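Long-range contacts in lovastatin nonaketide synthase, polyketide synthase component (Aspergillus terreus, PDB 7CPX), which builds the dihydromonacolin L nonaketide of lovastatin biosynthesis from malonyl-CoA by repeated condensation, reduction, dehydration and methylation, as a homodimer working with LovC: residues A[12-17]-A[111-116]; A[79-84]-A[926-931]; A[105-110]-A[166-171]; A[203-208]-A[251-256]. The protein carries 2 engineered substitutions. All blocks are in the same frame, centred on the assembly; numbering follows the deposited sequence.

Contact 1: A[12-17]-A[111-116]; sequences VVVGSG and TNAGMR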
loop_
_atom_site.group_PDB
_atom_site.type_symbol
_atom_site.label_atom_id
_atom_site.label_comp_id
_atom_site.label_asym_id
_atom_site.label_seq_id
_atom_site.Cartn_x
_atom_site.Cartn_y
_atom_site.Cartn_z
ATOM N N VAL A 12 -40.653 -22.888 31.631
ATOM C CA VAL A 12 -41.154 -23.741 30.561
ATOM C C VAL A 12 -40.793 -23.135 29.212
ATOM O O VAL A 12 -41.019 -21.944 28.976
ATOM C CB VAL A 12 -42.674 -23.947 30.689
ATOM C CG1 VAL A 12 -43.427 -22.729 30.218
ATOM C CG2 VAL A 12 -43.107 -25.167 29.924
ATOM N N VAL A 13 -40.222 -23.957 28.336
ATOM C CA VAL A 13 -40.015 -23.592 26.939
ATOM C C VAL A 13 -41.328 -23.838 26.205
ATOM O O VAL A 13 -41.733 -24.989 26.009
ATOM C CB VAL A 13 -38.877 -24.394 26.304
ATOM C CG1 VAL A 13 -38.685 -23.966 24.863
ATOM C CG2 VAL A 13 -37.591 -24.222 27.081
ATOM N N VAL A 14 -41.986 -22.752 25.797
ATOM C CA VAL A 14 -43.250 -22.843 25.078
ATOM C C VAL A 14 -43.066 -22.788 23.568
ATOM O O VAL A 14 -43.942 -23.257 22.829
ATOM C CB VAL A 14 -44.203 -21.715 25.509
ATOM C CG1 VAL A 14 -44.531 -21.830 26.979
ATOM C CG2 VAL A 14 -43.586 -20.356 25.223
ATOM N N GLY A 15 -41.966 -22.221 23.091
ATOM C CA GLY A 15 -41.726 -22.123 21.666
ATOM C C GLY A 15 -40.280 -21.788 21.399
ATOM O O GLY A 15 -39.555 -21.321 22.284
ATOM N N SER A 16 -39.867 -22.029 20.158
ATOM C CA SER A 16 -38.483 -21.803 19.783
ATOM C C SER A 16 -38.397 -21.418 18.315
ATOM O O SER A 16 -39.244 -21.793 17.502
ATOM C CB SER A 16 -37.622 -23.042 20.053
ATOM O OG SER A 16 -38.120 -24.171 19.356
ATOM N N GLY A 17 -37.363 -20.661 18.000
ATOM C CA GLY A 17 -37.051 -20.319 16.623
ATOM C C GLY A 17 -35.576 -20.527 16.374
ATOM O O GLY A 17 -34.733 -20.047 17.132
ATOM N N THR A 111 -44.004 -16.873 17.377
ATOM C CA THR A 111 -45.031 -17.469 16.534
ATOM C C THR A 111 -45.296 -18.916 16.932
ATOM O O THR A 111 -46.451 -19.328 17.090
ATOM C CB THR A 111 -44.596 -17.380 15.071
ATOM O OG1 THR A 111 -44.658 -16.016 14.633
ATOM C CG2 THR A 111 -45.476 -18.236 14.192
ATOM N N ASN A 112 -44.233 -19.701 17.107
ATOM C CA ASN A 112 -44.392 -21.111 17.443
ATOM C C ASN A 112 -45.028 -21.280 18.815
ATOM O O ASN A 112 -45.849 -22.181 19.020
ATOM C CB ASN A 112 -43.038 -21.814 17.385
ATOM C CG ASN A 112 -42.430 -21.787 15.999
ATOM O OD1 ASN A 112 -43.139 -21.671 15.001
ATOM N ND2 ASN A 112 -41.109 -21.896 15.930
ATOM N N ALA A 113 -44.661 -20.423 19.768
ATOM C CA ALA A 113 -45.272 -20.471 21.090
ATOM C C ALA A 113 -46.759 -20.161 21.035
ATOM O O ALA A 113 -47.486 -20.494 21.979
ATOM C CB ALA A 113 -44.571 -19.490 22.027
ATOM N N GLY A 114 -47.224 -19.533 19.960
ATOM C CA GLY A 114 -48.630 -19.220 19.819
ATOM C C GLY A 114 -48.981 -17.877 20.422
ATOM O O GLY A 114 -49.944 -17.764 21.187
ATOM N N MET A 115 -48.205 -16.851 20.087
ATOM C CA MET A 115 -48.374 -15.524 20.658
ATOM C C MET A 115 -48.428 -14.480 19.557
ATOM O O MET A 115 -47.650 -14.532 18.599
ATOM C CB MET A 115 -47.234 -15.194 21.614
ATOM C CG MET A 115 -47.230 -16.034 22.866
ATOM S SD MET A 115 -45.779 -15.713 23.876
ATOM C CE MET A 115 -46.224 -16.591 25.363
ATOM N N ARG A 116 -49.348 -13.533 19.703
ATOM C CA ARG A 116 -49.410 -12.396 18.799
ATOM C C ARG A 116 -48.460 -11.308 19.275
ATOM O O ARG A 116 -48.372 -11.019 20.472
ATOM C CB ARG A 116 -50.834 -11.847 18.721
ATOM C CG ARG A 116 -51.900 -12.900 18.481
ATOM C CD ARG A 116 -53.224 -12.257 18.102
ATOM N NE ARG A 116 -53.680 -11.310 19.112
ATOM C CZ ARG A 116 -54.491 -11.611 20.118
ATOM N NH1 ARG A 116 -54.970 -12.833 20.282
ATOM N NH2 ARG A 116 -54.832 -10.660 20.983
#
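Asn-112, in the last turn of helix 97-113, reaches across to the backbone of strand 11-19 at Ser-16. Its CB already faces the strand and lies 3.8 Å from Ser-16 O. The next atom, CG, is nearer, at 3.5 Å from Ser-16 O. CG is anti to the carbonyl carbon (chi1 -62°), and this turns the amide toward the strand. At the tip, ND2 donates a hydrogen bond to Ser-16 O. The modelled length of 2.4 Å from Asn-112 ND2 to Ser-16 O is too short to trust at this resolution. The bond is plausible, its length doubtful. Ser-16 itself points away from the helix, and its OG is bonded to Glu-267. The two segments belong to the ketosynthase, which has the thiolase fold. Strand 11-19 lies inside the mixed sheet and helix 97-113 packs across it. The helix ends in a Schellman motif, with Gly-114 at positive phi. Gly-114 N bonds back to Thr-111 O, and Met-115 N probably to Val-110 O. Just before it, the last helical residues pass over Gly-15, which has no side chain, so backbone meets backbone. Gly-15 CA is 3.9 Å from Ala-113 N. Beside it, the methyl of Ala-113 meets one branch of Val-14, with CB 3.5 Å from Val-14 CG2. Ala-113 CA also makes a CH...O contact of 3.5 Å with Val-14 O. Both Val-14 O and Asn-112 O accept hydrogen bonds from Lys-923 NZ, and Ser-922 OG bonds to Asn-112 O as well.

Contact 2: A[79-84]-A[926-931]; sequences AFDAAF and PAYPWD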
loop_
_atom_site.group_PDB
_atom_site.type_symbol
_atom_site.label_atom_id
_atom_site.label_comp_id
_atom_site.label_asym_id
_atom_site.label_seq_id
_atom_site.Cartn_x
_atom_site.Cartn_y
_atom_site.Cartn_z
ATOM N N ALA A 79 -29.560 -11.363 3.605
ATOM C CA ALA A 79 -30.959 -11.358 3.194
ATOM C C ALA A 79 -31.833 -11.290 4.438
ATOM O O ALA A 79 -31.996 -12.287 5.148
ATOM C CB ALA A 79 -31.272 -12.598 2.365
ATOM N N PHE A 80 -32.391 -10.114 4.705
ATOM C CA PHE A 80 -33.123 -9.856 5.933
ATOM C C PHE A 80 -34.348 -9.014 5.624
ATOM O O PHE A 80 -34.293 -8.108 4.787
ATOM C CB PHE A 80 -32.226 -9.149 6.951
ATOM C CG PHE A 80 -32.955 -8.613 8.148
ATOM C CD1 PHE A 80 -33.540 -9.467 9.063
ATOM C CD2 PHE A 80 -33.025 -7.252 8.371
ATOM C CE1 PHE A 80 -34.195 -8.970 10.169
ATOM C CE2 PHE A 80 -33.674 -6.749 9.474
ATOM C CZ PHE A 80 -34.260 -7.606 10.376
ATOM N N ASP A 81 -35.454 -9.319 6.299
ATOM C CA ASP A 81 -36.710 -8.601 6.085
ATOM C C ASP A 81 -36.711 -7.333 6.939
ATOM O O ASP A 81 -37.395 -7.217 7.958
ATOM C CB ASP A 81 -37.897 -9.501 6.402
ATOM C CG ASP A 81 -39.174 -9.031 5.738
ATOM O OD1 ASP A 81 -39.335 -7.805 5.559
ATOM O OD2 ASP A 81 -40.017 -9.885 5.395
ATOM N N ALA A 82 -35.908 -6.367 6.494
ATOM C CA ALA A 82 -35.802 -5.103 7.213
ATOM C C ALA A 82 -37.144 -4.388 7.263
ATOM O O ALA A 82 -37.498 -3.781 8.281
ATOM C CB ALA A 82 -34.744 -4.219 6.557
ATOM N N ALA A 83 -37.908 -4.446 6.170
ATOM C CA ALA A 83 -39.226 -3.825 6.158
ATOM C C ALA A 83 -40.124 -4.431 7.229
ATOM O O ALA A 83 -40.940 -3.728 7.837
ATOM C CB ALA A 83 -39.863 -3.976 4.778
ATOM N N PHE A 84 -39.987 -5.735 7.473
ATOM C CA PHE A 84 -40.808 -6.387 8.487
ATOM C C PHE A 84 -40.559 -5.787 9.863
ATOM O O PHE A 84 -41.502 -5.552 10.627
ATOM C CB PHE A 84 -40.523 -7.890 8.500
ATOM C CG PHE A 84 -41.285 -8.647 9.549
ATOM C CD1 PHE A 84 -40.834 -8.696 10.855
ATOM C CD2 PHE A 84 -42.446 -9.326 9.225
ATOM C CE1 PHE A 84 -41.530 -9.393 11.817
ATOM C CE2 PHE A 84 -43.147 -10.026 10.183
ATOM C CZ PHE A 84 -42.687 -10.060 11.481
ATOM N N PRO A 926 -46.226 -23.103 9.156
ATOM C CA PRO A 926 -44.988 -22.647 8.514
ATOM C C PRO A 926 -44.482 -21.358 9.139
ATOM O O PRO A 926 -45.260 -20.490 9.539
ATOM C CB PRO A 926 -45.401 -22.445 7.052
ATOM C CG PRO A 926 -46.865 -22.191 7.110
ATOM C CD PRO A 926 -47.377 -23.033 8.240
ATOM N N ALA A 927 -43.161 -21.241 9.219
ATOM C CA ALA A 927 -42.555 -20.028 9.737
ATOM C C ALA A 927 -42.808 -18.868 8.781
ATOM O O ALA A 927 -43.157 -19.052 7.612
ATOM C CB ALA A 927 -41.055 -20.223 9.946
ATOM N N TYR A 928 -42.632 -17.660 9.295
ATOM C CA TYR A 928 -42.897 -16.479 8.491
ATOM C C TYR A 928 -41.955 -16.450 7.291
ATOM O O TYR A 928 -40.739 -16.614 7.459
ATOM C CB TYR A 928 -42.730 -15.212 9.325
ATOM C CG TYR A 928 -43.013 -13.943 8.555
ATOM C CD1 TYR A 928 -44.292 -13.412 8.500
ATOM C CD2 TYR A 928 -42.001 -13.277 7.881
ATOM C CE1 TYR A 928 -44.555 -12.256 7.798
ATOM C CE2 TYR A 928 -42.255 -12.120 7.176
ATOM C CZ TYR A 928 -43.533 -11.614 7.136
ATOM O OH TYR A 928 -43.785 -10.458 6.433
ATOM N N PRO A 929 -42.467 -16.250 6.074
ATOM C CA PRO A 929 -41.588 -16.202 4.901
ATOM C C PRO A 929 -40.856 -14.878 4.788
ATOM O O PRO A 929 -41.313 -13.960 4.100
ATOM C CB PRO A 929 -42.557 -16.411 3.736
ATOM C CG PRO A 929 -43.823 -15.815 4.220
ATOM C CD PRO A 929 -43.880 -16.098 5.697
ATOM N N TRP A 930 -39.722 -14.771 5.471
ATOM C CA TRP A 930 -38.974 -13.523 5.480
ATOM C C TRP A 930 -38.626 -13.109 4.057
ATOM O O TRP A 930 -38.264 -13.939 3.220
ATOM C CB TRP A 930 -37.713 -13.680 6.324
ATOM C CG TRP A 930 -38.008 -14.226 7.681
ATOM C CD1 TRP A 930 -37.829 -15.507 8.101
ATOM C CD2 TRP A 930 -38.558 -13.514 8.791
ATOM N NE1 TRP A 930 -38.222 -15.638 9.409
ATOM C CE2 TRP A 930 -38.676 -14.425 9.856
ATOM C CE3 TRP A 930 -38.957 -12.190 8.989
ATOM C CZ2 TRP A 930 -39.176 -14.056 11.100
ATOM C CZ3 TRP A 930 -39.453 -11.828 10.223
ATOM C CH2 TRP A 930 -39.558 -12.755 11.263
ATOM N N ASP A 931 -38.747 -11.807 3.789
ATOM C CA ASP A 931 -38.654 -11.314 2.419
ATOM C C ASP A 931 -37.360 -11.765 1.754
ATOM O O ASP A 931 -37.379 -12.344 0.662
ATOM C CB ASP A 931 -38.761 -9.789 2.419
ATOM C CG ASP A 931 -38.757 -9.205 1.023
ATOM O OD1 ASP A 931 -39.698 -9.492 0.255
ATOM O OD2 ASP A 931 -37.816 -8.453 0.698
#
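Phe-84 is caught between two aromatic side chains of 926-931, and this is the tightly packed part of the contact. CG of Phe-84 is anti to the backbone N (chi1 178°), which carries the ring out to them. The edge of Trp-930 points at one face of Phe-84, with CZ3 3.4 Å above the ring centre and the planes at 76°. Phe-84 in turn directs its own edge at the face of Tyr-928. Its CD2 is 3.3 Å from Tyr-928 CZ, and these planes are 59° apart. Pro-929 CD lies over the rim of the opposite face of Tyr-928. The polar ends of the two aromatics bond elsewhere: Tyr-928 OH to Lys-480 N, and Trp-930 NE1 to Glu-108. Beside the rings, Asp-81 ties the two segments together. Its OD2 accepts from Asp-931 N at 2.8 Å, and its OD1 accepts from Phe-84 N at 2.9 Å in an Asx motif. Both donors sit well above the carboxylate plane. Asp-81 OD2 also lies in the plane of the Tyr-928 ring, at its edge. The looser side is at Pro-929 and Asp-931, which are partly exposed. Of the Asp-931 side chain, CB packs on Asp-81, while the carboxylate leads away to a salt bridge with Arg-483. The Tyr-Pro-Trp sequence of 926-931 is consistent with the post-acyltransferase linker, which folds back on the ketosynthase. Two backbone N-H groups would help stabilise a buried negative charge on Asp-81, and Arg-483 probably offsets that of Asp-931.

Contact 3: A[105-110]-A[166-171]; sequences TVYEAV and YFFDWH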
loop_
_atom_site.group_PDB
_atom_site.type_symbol
_atom_site.label_atom_id
_atom_site.label_comp_id
_atom_site.label_asym_id
_atom_site.label_seq_id
_atom_site.Cartn_x
_atom_site.Cartn_y
_atom_site.Cartn_z
ATOM N N THR A 105 -35.371 -15.124 14.530
ATOM C CA THR A 105 -35.586 -16.306 15.356
ATOM C C THR A 105 -36.496 -16.013 16.536
ATOM O O THR A 105 -37.276 -16.878 16.937
ATOM C CB THR A 105 -34.250 -16.850 15.858
ATOM O OG1 THR A 105 -33.503 -15.795 16.478
ATOM C CG2 THR A 105 -33.455 -17.431 14.714
ATOM N N VAL A 106 -36.411 -14.816 17.112
ATOM C CA VAL A 106 -37.300 -14.466 18.210
ATOM C C VAL A 106 -38.732 -14.363 17.714
ATOM O O VAL A 106 -39.665 -14.813 18.385
ATOM C CB VAL A 106 -36.835 -13.166 18.887
ATOM C CG1 VAL A 106 -37.912 -12.647 19.819
ATOM C CG2 VAL A 106 -35.558 -13.413 19.661
ATOM N N TYR A 107 -38.936 -13.773 16.535
ATOM C CA TYR A 107 -40.283 -13.749 15.981
ATOM C C TYR A 107 -40.774 -15.160 15.691
ATOM O O TYR A 107 -41.943 -15.480 15.928
ATOM C CB TYR A 107 -40.340 -12.901 14.714
ATOM C CG TYR A 107 -41.746 -12.775 14.172
ATOM C CD1 TYR A 107 -42.630 -11.847 14.699
ATOM C CD2 TYR A 107 -42.195 -13.598 13.152
ATOM C CE1 TYR A 107 -43.917 -11.734 14.218
ATOM C CE2 TYR A 107 -43.480 -13.492 12.663
ATOM C CZ TYR A 107 -44.339 -12.559 13.200
ATOM O OH TYR A 107 -45.622 -12.449 12.715
ATOM N N GLU A 108 -39.892 -16.021 15.178
ATOM C CA GLU A 108 -40.277 -17.404 14.923
ATOM C C GLU A 108 -40.660 -18.114 16.214
ATOM O O GLU A 108 -41.625 -18.884 16.246
ATOM C CB GLU A 108 -39.139 -18.146 14.226
ATOM C CG GLU A 108 -38.901 -17.713 12.793
ATOM C CD GLU A 108 -37.671 -18.357 12.188
ATOM O OE1 GLU A 108 -37.049 -19.205 12.862
ATOM O OE2 GLU A 108 -37.323 -18.014 11.039
ATOM N N ALA A 109 -39.905 -17.877 17.286
ATOM C CA ALA A 109 -40.203 -18.510 18.566
ATOM C C ALA A 109 -41.516 -17.999 19.139
ATOM O O ALA A 109 -42.306 -18.776 19.685
ATOM C CB ALA A 109 -39.062 -18.264 19.551
ATOM N N VAL A 110 -41.762 -16.693 19.030
ATOM C CA VAL A 110 -43.032 -16.136 19.482
ATOM C C VAL A 110 -44.179 -16.747 18.691
ATOM O O VAL A 110 -45.223 -17.105 19.252
ATOM C CB VAL A 110 -43.007 -14.601 19.359
ATOM C CG1 VAL A 110 -44.372 -14.009 19.649
ATOM C CG2 VAL A 110 -41.986 -14.022 20.312
ATOM N N TYR A 166 -36.878 -3.736 21.398
ATOM C CA TYR A 166 -37.287 -2.513 20.720
ATOM C C TYR A 166 -38.333 -2.807 19.654
ATOM O O TYR A 166 -39.325 -2.080 19.530
ATOM C CB TYR A 166 -36.072 -1.822 20.106
ATOM C CG TYR A 166 -36.417 -0.738 19.109
ATOM C CD1 TYR A 166 -36.707 0.549 19.527
ATOM C CD2 TYR A 166 -36.447 -1.006 17.750
ATOM C CE1 TYR A 166 -37.022 1.539 18.620
ATOM C CE2 TYR A 166 -36.761 -0.025 16.837
ATOM C CZ TYR A 166 -37.047 1.246 17.274
ATOM O OH TYR A 166 -37.360 2.228 16.362
ATOM N N PHE A 167 -38.136 -3.874 18.880
ATOM C CA PHE A 167 -39.093 -4.189 17.824
ATOM C C PHE A 167 -40.402 -4.701 18.407
ATOM O O PHE A 167 -41.486 -4.297 17.975
ATOM C CB PHE A 167 -38.505 -5.216 16.859
ATOM C CG PHE A 167 -39.538 -5.886 16.004
ATOM C CD1 PHE A 167 -40.203 -5.181 15.020
ATOM C CD2 PHE A 167 -39.853 -7.217 16.193
ATOM C CE1 PHE A 167 -41.160 -5.793 14.238
ATOM C CE2 PHE A 167 -40.806 -7.836 15.415
ATOM C CZ PHE A 167 -41.462 -7.124 14.433
ATOM N N PHE A 168 -40.320 -5.590 19.392
ATOM C CA PHE A 168 -41.510 -6.173 19.995
ATOM C C PHE A 168 -42.113 -5.294 21.081
ATOM O O PHE A 168 -43.087 -5.709 21.718
ATOM C CB PHE A 168 -41.186 -7.552 20.572
ATOM C CG PHE A 168 -40.749 -8.554 19.543
ATOM C CD1 PHE A 168 -41.681 -9.274 18.820
ATOM C CD2 PHE A 168 -39.407 -8.780 19.302
ATOM C CE1 PHE A 168 -41.285 -10.196 17.873
ATOM C CE2 PHE A 168 -39.003 -9.701 18.358
ATOM C CZ PHE A 168 -39.943 -10.411 17.641
ATOM N N ASP A 169 -41.563 -4.102 21.310
ATOM C CA ASP A 169 -42.104 -3.173 22.300
ATOM C C ASP A 169 -42.126 -3.810 23.686
ATOM O O ASP A 169 -43.068 -3.634 24.460
ATOM C CB ASP A 169 -43.502 -2.701 21.896
ATOM C CG ASP A 169 -44.008 -1.556 22.750
ATOM O OD1 ASP A 169 -43.316 -1.179 23.718
ATOM O OD2 ASP A 169 -45.102 -1.032 22.453
ATOM N N TRP A 170 -41.080 -4.566 23.999
ATOM C CA TRP A 170 -40.954 -5.207 25.296
ATOM C C TRP A 170 -40.262 -4.276 26.282
ATOM O O TRP A 170 -39.431 -3.446 25.905
ATOM C CB TRP A 170 -40.174 -6.514 25.176
ATOM C CG TRP A 170 -40.891 -7.561 24.390
ATOM C CD1 TRP A 170 -42.217 -7.590 24.087
ATOM C CD2 TRP A 170 -40.318 -8.731 23.803
ATOM N NE1 TRP A 170 -42.509 -8.709 23.350
ATOM C CE2 TRP A 170 -41.360 -9.428 23.162
ATOM C CE3 TRP A 170 -39.029 -9.260 23.758
ATOM C CZ2 TRP A 170 -41.149 -10.620 22.481
ATOM C CZ3 TRP A 170 -38.823 -10.443 23.085
ATOM C CH2 TRP A 170 -39.876 -11.110 22.456
ATOM N N HIS A 171 -40.618 -4.424 27.557
ATOM C CA HIS A 171 -40.091 -3.576 28.613
ATOM C C HIS A 171 -39.304 -4.344 29.663
ATOM O O HIS A 171 -38.827 -3.731 30.625
ATOM C CB HIS A 171 -41.232 -2.809 29.293
ATOM C CG HIS A 171 -41.974 -1.893 28.370
ATOM N ND1 HIS A 171 -41.389 -1.326 27.258
ATOM C CD2 HIS A 171 -43.253 -1.451 28.390
ATOM C CE1 HIS A 171 -42.275 -0.571 26.634
ATOM N NE2 HIS A 171 -43.414 -0.629 27.300
#
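Phe-168 presents the edge of its ring to Tyr-107, while both its faces are covered from its own segment. Phe-167 CD2 sits over the centre of one face, 3.3 Å above the plane. Trp-170 CH2 lies nearer the rim of the opposite face. These rings pack 166-171 against helix 97-113, within the thiolase fold of the ketosynthase. In the plane of the Phe-168 ring, at its edge, is Tyr-107 CB. Tyr-107 is also met edge-on, for Phe-168 CE1 lies in its ring plane at 3.8 Å from Tyr-107 CD1. One face of Trp-170 carries Phe-168 CB. The side chains of Tyr-107 and Phe-168 cross at about a right angle. Phe-168 CZ reaches the helix backbone, 3.7 Å from Tyr-107 N. The valine contacts are made one turn apart along helix 97-113. Val-106 CG1 stands anti to the backbone N (chi1 168°), and this places it against two rings at once. It is 3.5 Å from Phe-168 CE2 and 3.6 Å from Trp-170 CH2. No hydrogen bond joins the segments, so the contact is held by apolar packing. Helix 117-120 adds Ile-117 beside Phe-167 and Phe-168, and Leu-120 beside Val-110 and Trp-170. The far side of 166-171 faces the dimer partner: Tyr-166, Asp-169 and His-171 pack on Gly-279 of the second subunit, and Tyr-166 OH bonds to Thr-281 O of that subunit. On the Val-110 side, CG2 meets the edge of the indole, 4.1 Å from Trp-170 CZ2.

Contact 4: A[203-208]-A[251-256]; sequences AIAAGA and VVLKTL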
loop_
_atom_site.group_PDB
_atom_site.type_symbol
_atom_site.label_atom_id
_atom_site.label_comp_id
_atom_site.label_asym_id
_atom_site.label_seq_id
_atom_site.Cartn_x
_atom_site.Cartn_y
_atom_site.Cartn_z
ATOM N N ALA A 203 -39.962 -14.425 28.799
ATOM C CA ALA A 203 -38.552 -14.081 28.667
ATOM C C ALA A 203 -37.967 -14.829 27.484
ATOM O O ALA A 203 -38.010 -16.058 27.440
ATOM C CB ALA A 203 -37.783 -14.417 29.944
ATOM N N ILE A 204 -37.418 -14.092 26.529
ATOM C CA ILE A 204 -36.677 -14.703 25.436
ATOM C C ILE A 204 -35.277 -15.020 25.938
ATOM O O ILE A 204 -34.584 -14.146 26.465
ATOM C CB ILE A 204 -36.628 -13.780 24.212
ATOM C CG1 ILE A 204 -38.027 -13.579 23.627
ATOM C CG2 ILE A 204 -35.690 -14.348 23.171
ATOM C CD1 ILE A 204 -38.722 -14.855 23.214
ATOM N N ALA A 205 -34.877 -16.278 25.812
ATOM C CA ALA A 205 -33.497 -16.692 26.005
ATOM C C ALA A 205 -32.957 -17.027 24.625
ATOM O O ALA A 205 -33.357 -18.026 24.020
ATOM C CB ALA A 205 -33.399 -17.885 26.952
ATOM N N ALA A 206 -32.084 -16.175 24.112
ATOM C CA ALA A 206 -31.589 -16.308 22.757
ATOM C C ALA A 206 -30.076 -16.448 22.776
ATOM O O ALA A 206 -29.410 -16.182 23.775
ATOM C CB ALA A 206 -32.003 -15.107 21.898
ATOM N N GLY A 207 -29.546 -16.888 21.645
ATOM C CA GLY A 207 -28.115 -16.991 21.462
ATOM C C GLY A 207 -27.789 -16.837 20.000
ATOM O O GLY A 207 -28.588 -17.198 19.129
ATOM N N ALA A 208 -26.608 -16.296 19.723
ATOM C CA ALA A 208 -26.217 -16.026 18.345
ATOM C C ALA A 208 -24.713 -16.171 18.201
ATOM O O ALA A 208 -23.954 -15.465 18.870
ATOM C CB ALA A 208 -26.660 -14.627 17.919
ATOM N N VAL A 251 -35.570 -18.965 22.412
ATOM C CA VAL A 251 -36.427 -19.844 23.192
ATOM C C VAL A 251 -37.313 -18.978 24.072
ATOM O O VAL A 251 -36.811 -18.194 24.884
ATOM C CB VAL A 251 -35.599 -20.824 24.038
ATOM C CG1 VAL A 251 -36.388 -21.314 25.225
ATOM C CG2 VAL A 251 -35.143 -21.993 23.187
ATOM N N VAL A 252 -38.624 -19.117 23.914
ATOM C CA VAL A 252 -39.571 -18.389 24.748
ATOM C C VAL A 252 -39.739 -19.158 26.050
ATOM O O VAL A 252 -40.147 -20.324 26.046
ATOM C CB VAL A 252 -40.916 -18.207 24.032
ATOM C CG1 VAL A 252 -41.830 -17.303 24.840
ATOM C CG2 VAL A 252 -40.699 -17.641 22.640
ATOM N N LEU A 253 -39.429 -18.508 27.165
ATOM C CA LEU A 253 -39.463 -19.110 28.483
ATOM C C LEU A 253 -40.530 -18.429 29.323
ATOM O O LEU A 253 -40.694 -17.206 29.269
ATOM C CB LEU A 253 -38.104 -18.981 29.172
ATOM C CG LEU A 253 -36.926 -19.660 28.482
ATOM C CD1 LEU A 253 -35.642 -19.386 29.231
ATOM C CD2 LEU A 253 -37.173 -21.142 28.394
ATOM N N LYS A 254 -41.253 -19.229 30.100
ATOM C CA LYS A 254 -42.273 -18.710 30.993
ATOM C C LYS A 254 -42.355 -19.620 32.205
ATOM O O LYS A 254 -41.918 -20.773 32.172
ATOM C CB LYS A 254 -43.639 -18.623 30.305
ATOM C CG LYS A 254 -43.612 -17.901 28.974
ATOM C CD LYS A 254 -44.977 -17.868 28.323
ATOM C CE LYS A 254 -45.963 -17.032 29.121
ATOM N NZ LYS A 254 -47.243 -16.810 28.394
ATOM N N THR A 255 -42.915 -19.089 33.285
ATOM C CA THR A 255 -43.214 -19.932 34.428
ATOM C C THR A 255 -44.328 -20.895 34.044
ATOM O O THR A 255 -45.286 -20.518 33.363
ATOM C CB THR A 255 -43.625 -19.094 35.638
ATOM O OG1 THR A 255 -44.989 -18.681 35.501
ATOM C CG2 THR A 255 -42.741 -17.865 35.770
ATOM N N LEU A 256 -44.194 -22.151 34.473
ATOM C CA LEU A 256 -45.141 -23.174 34.049
ATOM C C LEU A 256 -46.575 -22.722 34.284
ATOM O O LEU A 256 -47.436 -22.871 33.408
ATOM C CB LEU A 256 -44.857 -24.481 34.791
ATOM C CG LEU A 256 -45.716 -25.690 34.417
ATOM C CD1 LEU A 256 -45.660 -25.952 32.926
ATOM C CD2 LEU A 256 -45.257 -26.915 35.185
#
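Ala-203 and Leu-253 form a hydrogen-bonded antiparallel pair, as do Ala-205 and Val-251. Four backbone bonds result. Ala-203 N donates to Leu-253 O at 2.9 Å, and Leu-253 N returns a bond of 2.8 Å to Ala-203 O. Ala-205 N donates to Val-251 O at 2.9 Å and is nearly straight, with 172° at the hydrogen. Val-251 N closes the set on Ala-205 O. Ile-204 and Val-252 are the non-hydrogen-bonded pair between them, and their CA atoms are 4.7 Å apart. Here Ile-204 CA adds a CH...O contact with Val-251 O. The short segments run at 142°, a twisted antiparallel crossing.

The apolar contacts fall on two faces. On one, the first torsion of Ile-204 (chi1 -65°) puts CG1 beside the backbone N, and the second brings CD1 to 3.5 Å from Val-252 CG2. This face is packed by helix 97-113, with Val-106 on Ile-204 and Ala-109 on Val-252. On the other face Leu-253 extends diagonally past its own partner, and its CD1 lies 3.5 Å from Ala-205 CB. Helix 183-196 covers this face through Val-188, Ala-191 and Leu-195. That helix begins just after Cys-181, the predicted ketosynthase nucleophile. Strands between helices on both faces are what the layered thiolase fold has.

The chemistry is that of a buried sheet core. At Ala-203, Ala-205, Val-251 and Leu-253 the strands satisfy each other's backbone groups, while Ile-204 and Val-252 bond to the strands on their outer sides. The aliphatic side chains pack against the helices and strand 11-19.

How the contacts relate
All four contacts gather in and beside the ketosynthase. Contacts 1 and 4 lie on one mixed sheet, where strands 11-19 and 247-255 are neighbours, and their centres are 9 Å apart. Contacts 1 and 3 share helix 97-113, with centres 11 Å apart, and the same helix packs on contact 4. Contact 2 lies further out, its centre 17 Å from contact 1 and 21 Å from contact 4, but it touches contact 3 where Phe-84 and Trp-930 meet Tyr-107. Along the chain, the segments of contact 1 alternate with those of contacts 2 and 3. Contact 4 follows contacts 1 and 3. Contacts 3 and 4 are nested inside contact 2, which brings residues more than 840 positions later back to the ketosynthase.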